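Local coordinates for protein putative oxidoreductase FAD-binding subunit (Sulfolobus tokodaii, PDB 4ZOH) that probably serves as the FAD-carrying subunit of a molybdenum-containing oxidoreductase, holding the flavin that relays electrons during substrate oxidation, at residues B[59-73]-B[160-172]. Residues are numbered along the deposited sequence; the frame is centred on the assembly and turned at random.
Sequences LSYITKDGNLYKIGA and LVTEIQVPTFEGY. With FAD (flavin-adenine dinucleotide), chain H.
E163 reaches from strand 160-167 across G72, its non-hydrogen-bonded partner on strand 68-72, to the hydroxyl of Y61. Going outward, CB lies 3.6 Å from Y61 OH, and CG, anti to the backbone N (chi1 -169°), passes close to I71 O. CD arrives beside K70 CB. OE2 accepts the hydroxyl proton of Y61, OH to OE2 2.7 Å; it sits at the ring's edge, with the carboxylate plane turned 81° from the ring and the hydroxyl coming from above that plane. OE1 takes the amide NE2 of Q165 at 3.0 Å on its anti side and also pairs with K131 of strand 129-134. G72 N lies over the centre of the Y61 ring, and a side chain at G72 would run into L59 O. A glutamine in place of E163 would probably leave K131 without its charge partner and weaken the grip on Y61.

Along the backbone, the antiparallel ladder pairs Y69 with V166 and I71 with I164 through two bonds each, both isoleucines packing on helix 106-112. At the far end T168 CG2 makes a CH-pi contact over the Y69 ring, 4.0 Å from its centroid. At the other, V161 O accepts FAD N6A at 3.0 Å. The chemistry implies a buried carboxylate, probably kept ionised by K131, that links strand 160-167 to strand 129-134 and, over strand 68-72, to Y61 in the loop before strand 62-64.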
loop_
_atom_site.group_PDB
_atom_site.type_symbol
_atom_site.label_atom_id
_atom_site.label_comp_id
_atom_site.label_asym_id
_atom_site.label_seq_id
_atom_site.Cartn_x
_atom_site.Cartn_y
_atom_site.Cartn_z
ATOM N N LEU B 59 26.492 -34.521 16.771
ATOM C CA LEU B 59 25.369 -35.468 16.699
ATOM C C LEU B 59 24.886 -35.802 15.272
ATOM O O LEU B 59 23.866 -36.488 15.087
ATOM C CB LEU B 59 24.180 -35.019 17.536
ATOM C CG LEU B 59 24.490 -34.849 19.013
ATOM C CD1 LEU B 59 23.202 -34.531 19.728
ATOM C CD2 LEU B 59 25.089 -36.157 19.544
ATOM N N SER B 60 25.589 -35.301 14.273
ATOM C CA SER B 60 25.262 -35.678 12.943
ATOM C C SER B 60 26.463 -36.384 12.313
ATOM O O SER B 60 27.518 -35.771 12.154
ATOM C CB SER B 60 24.842 -34.438 12.158
ATOM O OG SER B 60 24.801 -34.789 10.809
ATOM N N TYR B 61 26.317 -37.665 11.971
ATOM C CA TYR B 61 27.445 -38.486 11.447
ATOM C C TYR B 61 27.028 -39.904 11.045
ATOM O O TYR B 61 26.155 -40.465 11.672
ATOM C CB TYR B 61 28.555 -38.566 12.491
ATOM C CG TYR B 61 28.107 -39.154 13.806
ATOM C CD1 TYR B 61 28.087 -40.543 13.993
ATOM C CD2 TYR B 61 27.735 -38.344 14.893
ATOM C CE1 TYR B 61 27.658 -41.112 15.204
ATOM C CE2 TYR B 61 27.337 -38.920 16.132
ATOM C CZ TYR B 61 27.306 -40.320 16.256
ATOM O OH TYR B 61 26.916 -40.955 17.429
ATOM N N ILE B 62 27.622 -40.454 9.991
ATOM C CA ILE B 62 27.482 -41.914 9.680
ATOM C C ILE B 62 28.857 -42.552 9.925
ATOM O O ILE B 62 29.794 -42.218 9.240
ATOM C CB ILE B 62 27.057 -42.233 8.194
ATOM C CG1 ILE B 62 25.726 -41.560 7.742
ATOM C CG2 ILE B 62 27.001 -43.736 7.958
ATOM C CD1 ILE B 62 24.619 -41.695 8.756
ATOM N N THR B 63 28.987 -43.431 10.916
ATOM C CA THR B 63 30.278 -44.089 11.143
ATOM C C THR B 63 30.137 -45.625 11.041
ATOM O O THR B 63 29.294 -46.205 11.711
ATOM C CB THR B 63 30.888 -43.707 12.518
ATOM O OG1 THR B 63 30.979 -42.290 12.594
ATOM C CG2 THR B 63 32.298 -44.240 12.669
ATOM N N LYS B 64 30.983 -46.244 10.215
ATOM C CA LYS B 64 31.178 -47.698 10.173
ATOM C C LYS B 64 32.279 -48.104 11.157
ATOM O O LYS B 64 33.446 -47.844 10.922
ATOM C CB LYS B 64 31.515 -48.151 8.751
ATOM C CG LYS B 64 31.240 -49.614 8.432
ATOM C CD LYS B 64 31.493 -49.801 6.940
ATOM C CE LYS B 64 31.476 -51.261 6.492
ATOM N NZ LYS B 64 30.919 -51.375 5.109
ATOM N N ASP B 65 31.863 -48.727 12.255
ATOM C CA ASP B 65 32.680 -49.028 13.434
ATOM C C ASP B 65 32.705 -50.561 13.611
ATOM O O ASP B 65 31.936 -51.134 14.396
ATOM C CB ASP B 65 32.062 -48.303 14.660
ATOM C CG ASP B 65 32.919 -48.396 15.958
ATOM O OD1 ASP B 65 32.462 -47.831 16.986
ATOM O OD2 ASP B 65 34.013 -49.006 15.984
ATOM N N GLY B 66 33.598 -51.205 12.860
ATOM C CA GLY B 66 33.605 -52.652 12.738
ATOM C C GLY B 66 32.492 -53.122 11.795
ATOM O O GLY B 66 32.457 -52.769 10.592
ATOM N N ASN B 67 31.587 -53.905 12.366
ATOM C CA ASN B 67 30.395 -54.395 11.681
ATOM C C ASN B 67 29.111 -53.689 12.252
ATOM O O ASN B 67 27.992 -54.250 12.276
ATOM C CB ASN B 67 30.352 -55.912 11.859
ATOM C CG ASN B 67 30.640 -56.330 13.299
ATOM O OD1 ASN B 67 30.147 -55.723 14.267
ATOM N ND2 ASN B 67 31.467 -57.354 13.450
ATOM N N LEU B 68 29.301 -52.466 12.745
ATOM C CA LEU B 68 28.203 -51.566 13.090
ATOM C C LEU B 68 28.344 -50.288 12.302
ATOM O O LEU B 68 29.443 -49.781 12.145
ATOM C CB LEU B 68 28.211 -51.255 14.570
ATOM C CG LEU B 68 27.187 -52.012 15.420
ATOM C CD1 LEU B 68 27.482 -53.486 15.451
ATOM C CD2 LEU B 68 27.178 -51.453 16.845
ATOM N N TYR B 69 27.236 -49.799 11.765
ATOM C CA TYR B 69 27.104 -48.383 11.456
ATOM C C TYR B 69 26.573 -47.653 12.683
ATOM O O TYR B 69 25.610 -48.121 13.324
ATOM C CB TYR B 69 26.138 -48.179 10.332
ATOM C CG TYR B 69 26.616 -48.576 8.965
ATOM C CD1 TYR B 69 27.497 -47.768 8.274
ATOM C CD2 TYR B 69 26.108 -49.755 8.324
ATOM C CE1 TYR B 69 27.884 -48.083 6.976
ATOM C CE2 TYR B 69 26.508 -50.103 7.034
ATOM C CZ TYR B 69 27.387 -49.263 6.373
ATOM O OH TYR B 69 27.811 -49.549 5.120
ATOM N N LYS B 70 27.243 -46.552 13.037
ATOM C CA LYS B 70 26.769 -45.669 14.093
ATOM C C LYS B 70 26.321 -44.356 13.442
ATOM O O LYS B 70 27.034 -43.772 12.592
ATOM C CB LYS B 70 27.839 -45.462 15.163
ATOM C CG LYS B 70 28.456 -46.767 15.608
ATOM C CD LYS B 70 29.024 -46.670 16.985
ATOM C CE LYS B 70 29.440 -48.060 17.412
ATOM N NZ LYS B 70 29.995 -47.968 18.769
ATOM N N ILE B 71 25.090 -43.961 13.790
ATOM C CA ILE B 71 24.408 -42.895 13.077
ATOM C C ILE B 71 24.053 -41.860 14.103
ATOM O O ILE B 71 23.270 -42.145 15.025
ATOM C CB ILE B 71 23.115 -43.370 12.350
ATOM C CG1 ILE B 71 23.426 -44.477 11.372
ATOM C CG2 ILE B 71 22.398 -42.178 11.651
ATOM C CD1 ILE B 71 22.289 -45.448 11.312
ATOM N N GLY B 72 24.589 -40.655 13.939
ATOM C CA GLY B 72 24.244 -39.588 14.905
ATOM C C GLY B 72 22.759 -39.275 14.848
ATOM O O GLY B 72 22.193 -39.229 13.748
ATOM N N ALA B 73 22.133 -39.014 16.001
ATOM C CA ALA B 73 20.732 -38.674 16.009
ATOM C C ALA B 73 20.330 -37.478 15.134
ATOM O O ALA B 73 19.190 -37.416 14.713
ATOM C CB ALA B 73 20.211 -38.460 17.424
ATOM N N LEU B 160 18.063 -37.651 25.805
ATOM C CA LEU B 160 17.970 -37.583 24.379
ATOM C C LEU B 160 18.569 -38.809 23.699
ATOM O O LEU B 160 19.661 -39.227 24.036
ATOM C CB LEU B 160 18.732 -36.340 23.865
ATOM C CG LEU B 160 18.180 -34.961 24.324
ATOM C CD1 LEU B 160 19.181 -33.880 23.967
ATOM C CD2 LEU B 160 16.794 -34.659 23.755
ATOM N N VAL B 161 17.910 -39.295 22.650
ATOM C CA VAL B 161 18.588 -40.110 21.654
ATOM C C VAL B 161 19.815 -39.419 21.067
ATOM O O VAL B 161 19.737 -38.299 20.515
ATOM C CB VAL B 161 17.604 -40.499 20.541
ATOM C CG1 VAL B 161 18.275 -41.396 19.485
ATOM C CG2 VAL B 161 16.379 -41.151 21.165
ATOM N N THR B 162 20.962 -40.081 21.122
ATOM C CA THR B 162 22.126 -39.481 20.527
ATOM C C THR B 162 22.646 -40.268 19.335
ATOM O O THR B 162 23.421 -39.695 18.488
ATOM C CB THR B 162 23.271 -39.297 21.556
ATOM O OG1 THR B 162 23.482 -40.522 22.283
ATOM C CG2 THR B 162 22.926 -38.201 22.529
ATOM N N GLU B 163 22.234 -41.547 19.253
ATOM C CA GLU B 163 22.816 -42.488 18.255
ATOM C C GLU B 163 21.937 -43.663 17.958
ATOM O O GLU B 163 21.268 -44.194 18.841
ATOM C CB GLU B 163 24.188 -42.981 18.678
ATOM C CG GLU B 163 24.976 -43.738 17.631
ATOM C CD GLU B 163 26.329 -44.152 18.202
ATOM O OE1 GLU B 163 26.358 -45.018 19.094
ATOM O OE2 GLU B 163 27.368 -43.607 17.789
ATOM N N ILE B 164 21.919 -44.027 16.687
ATOM C CA ILE B 164 21.271 -45.241 16.246
ATOM C C ILE B 164 22.387 -46.126 15.728
ATOM O O ILE B 164 23.302 -45.631 14.972
ATOM C CB ILE B 164 20.175 -45.002 15.150
ATOM C CG1 ILE B 164 18.940 -44.273 15.713
ATOM C CG2 ILE B 164 19.621 -46.347 14.660
ATOM C CD1 ILE B 164 19.155 -42.830 16.168
ATOM N N GLN B 165 22.341 -47.396 16.184
ATOM C CA GLN B 165 23.285 -48.492 15.720
ATOM C C GLN B 165 22.585 -49.633 14.987
ATOM O O GLN B 165 21.508 -50.123 15.395
ATOM C CB GLN B 165 23.979 -49.097 16.926
ATOM C CG GLN B 165 25.005 -48.192 17.606
ATOM C CD GLN B 165 25.215 -48.661 19.024
ATOM O OE1 GLN B 165 25.100 -49.864 19.292
ATOM N NE2 GLN B 165 25.471 -47.732 19.950
ATOM N N VAL B 166 23.183 -50.037 13.886
ATOM C CA VAL B 166 22.671 -51.136 13.066
ATOM C C VAL B 166 23.882 -51.979 12.603
ATOM O O VAL B 166 24.979 -51.431 12.418
ATOM C CB VAL B 166 21.874 -50.620 11.821
ATOM C CG1 VAL B 166 20.535 -49.967 12.234
ATOM C CG2 VAL B 166 22.715 -49.732 10.906
ATOM N N PRO B 167 23.690 -53.305 12.379
ATOM C CA PRO B 167 24.761 -54.111 11.774
ATOM C C PRO B 167 25.018 -53.613 10.350
ATOM O O PRO B 167 24.173 -52.908 9.768
ATOM C CB PRO B 167 24.156 -55.530 11.746
ATOM C CG PRO B 167 23.084 -55.509 12.800
ATOM C CD PRO B 167 22.499 -54.118 12.710
ATOM N N THR B 168 26.144 -53.994 9.757
ATOM C CA THR B 168 26.502 -53.495 8.427
ATOM C C THR B 168 25.905 -54.215 7.226
ATOM O O THR B 168 25.968 -53.695 6.100
ATOM C CB THR B 168 28.014 -53.433 8.219
ATOM O OG1 THR B 168 28.566 -54.659 8.661
ATOM C CG2 THR B 168 28.571 -52.339 9.042
ATOM N N PHE B 169 25.346 -55.411 7.470
ATOM C CA PHE B 169 24.670 -56.261 6.449
ATOM C C PHE B 169 25.370 -56.363 5.119
ATOM O O PHE B 169 24.699 -56.289 4.075
ATOM C CB PHE B 169 23.212 -55.832 6.241
ATOM C CG PHE B 169 22.394 -55.895 7.487
ATOM C CD1 PHE B 169 21.870 -57.111 7.924
ATOM C CD2 PHE B 169 22.149 -54.742 8.225
ATOM C CE1 PHE B 169 21.140 -57.163 9.098
ATOM C CE2 PHE B 169 21.395 -54.773 9.379
ATOM C CZ PHE B 169 20.901 -55.995 9.820
ATOM N N GLU B 170 26.691 -56.555 5.124
ATOM C CA GLU B 170 27.433 -56.685 3.855
ATOM C C GLU B 170 27.036 -57.943 3.072
ATOM O O GLU B 170 26.815 -58.987 3.662
ATOM C CB GLU B 170 28.938 -56.691 4.114
ATOM C CG GLU B 170 29.475 -55.306 4.452
ATOM C CD GLU B 170 30.872 -55.340 5.035
ATOM O OE1 GLU B 170 31.723 -56.062 4.463
ATOM O OE2 GLU B 170 31.124 -54.650 6.062
ATOM N N GLY B 171 26.985 -57.832 1.749
ATOM C CA GLY B 171 26.438 -58.888 0.887
ATOM C C GLY B 171 24.919 -59.195 1.001
ATOM O O GLY B 171 24.411 -60.105 0.290
ATOM N N TYR B 172 24.188 -58.466 1.870
ATOM C CA TYR B 172 22.756 -58.680 1.973
ATOM C C TYR B 172 22.034 -58.058 0.810
ATOM O O TYR B 172 22.531 -57.104 0.242
ATOM C CB TYR B 172 22.170 -58.120 3.243
ATOM C CG TYR B 172 22.264 -59.008 4.416
ATOM C CD1 TYR B 172 23.510 -59.352 4.958
ATOM C CD2 TYR B 172 21.108 -59.459 5.038
ATOM C CE1 TYR B 172 23.590 -60.157 6.094
ATOM C CE2 TYR B 172 21.162 -60.217 6.179
ATOM C CZ TYR B 172 22.410 -60.583 6.693
ATOM O OH TYR B 172 22.461 -61.390 7.819
HETATM P PA FAD H . 11.294 -32.974 15.461
HETATM O O1A FAD H . 10.005 -32.585 14.821
HETATM O O2A FAD H . 12.333 -31.980 15.767
HETATM O O5B FAD H . 11.007 -33.707 16.811
HETATM C C5B FAD H . 9.975 -34.738 16.872
HETATM C C4B FAD H . 9.880 -35.299 18.397
HETATM O O4B FAD H . 11.173 -35.831 18.895
HETATM C C3B FAD H . 9.588 -34.120 19.318
HETATM O O3B FAD H . 8.705 -34.539 20.329
HETATM C C2B FAD H . 10.965 -33.682 19.870
HETATM O O2B FAD H . 10.909 -33.021 21.141
HETATM C C1B FAD H . 11.655 -34.991 20.045
HETATM N N9A FAD H . 13.056 -35.157 19.678
HETATM C C8A FAD H . 13.684 -34.766 18.571
HETATM N N7A FAD H . 14.960 -35.215 18.602
HETATM C C5A FAD H . 15.118 -35.908 19.755
HETATM C C6A FAD H . 16.191 -36.617 20.336
HETATM N N6A FAD H . 17.336 -36.676 19.663
HETATM N N1A FAD H . 16.031 -37.204 21.537
HETATM C C2A FAD H . 14.836 -37.201 22.184
HETATM N N3A FAD H . 13.805 -36.530 21.659
HETATM C C4A FAD H . 13.911 -35.879 20.445
HETATM N N1 FAD H . 7.935 -39.374 8.232
HETATM C C2 FAD H . 7.941 -40.667 7.719
HETATM O O2 FAD H . 8.421 -41.565 8.381
HETATM N N3 FAD H . 7.424 -40.937 6.488
HETATM C C4 FAD H . 6.867 -39.954 5.740
HETATM O O4 FAD H . 6.456 -40.245 4.611
HETATM C C4X FAD H . 6.822 -38.642 6.258
HETATM N N5 FAD H . 6.263 -37.638 5.498
HETATM C C5X FAD H . 6.205 -36.322 6.047
HETATM C C6 FAD H . 5.581 -35.332 5.295
HETATM C C7 FAD H . 5.531 -34.017 5.783
HETATM C C7M FAD H . 4.828 -32.972 4.889
HETATM C C8 FAD H . 6.079 -33.713 7.045
HETATM C C8M FAD H . 6.032 -32.291 7.668
HETATM C C9 FAD H . 6.665 -34.724 7.829
HETATM C C9A FAD H . 6.745 -36.022 7.317
HETATM N N10 FAD H . 7.327 -37.071 8.063
HETATM C C10 FAD H . 7.357 -38.362 7.502
HETATM C "C1'" FAD H . 7.897 -36.861 9.389
HETATM C "C2'" FAD H . 9.378 -36.445 9.300
HETATM O "O2'" FAD H . 10.144 -37.612 8.932
HETATM C "C3'" FAD H . 9.900 -35.803 10.616
HETATM O "O3'" FAD H . 11.138 -35.180 10.265
HETATM C "C4'" FAD H . 10.153 -36.809 11.727
HETATM O "O4'" FAD H . 8.960 -37.568 11.923
HETATM C "C5'" FAD H . 10.555 -36.127 13.052
HETATM O "O5'" FAD H . 11.977 -35.856 12.937
HETATM P P FAD H . 12.521 -34.397 13.189
HETATM O O1P FAD H . 14.010 -34.473 13.268
HETATM O O2P FAD H . 11.944 -33.451 12.207
HETATM O O3P FAD H . 11.942 -34.199 14.645
#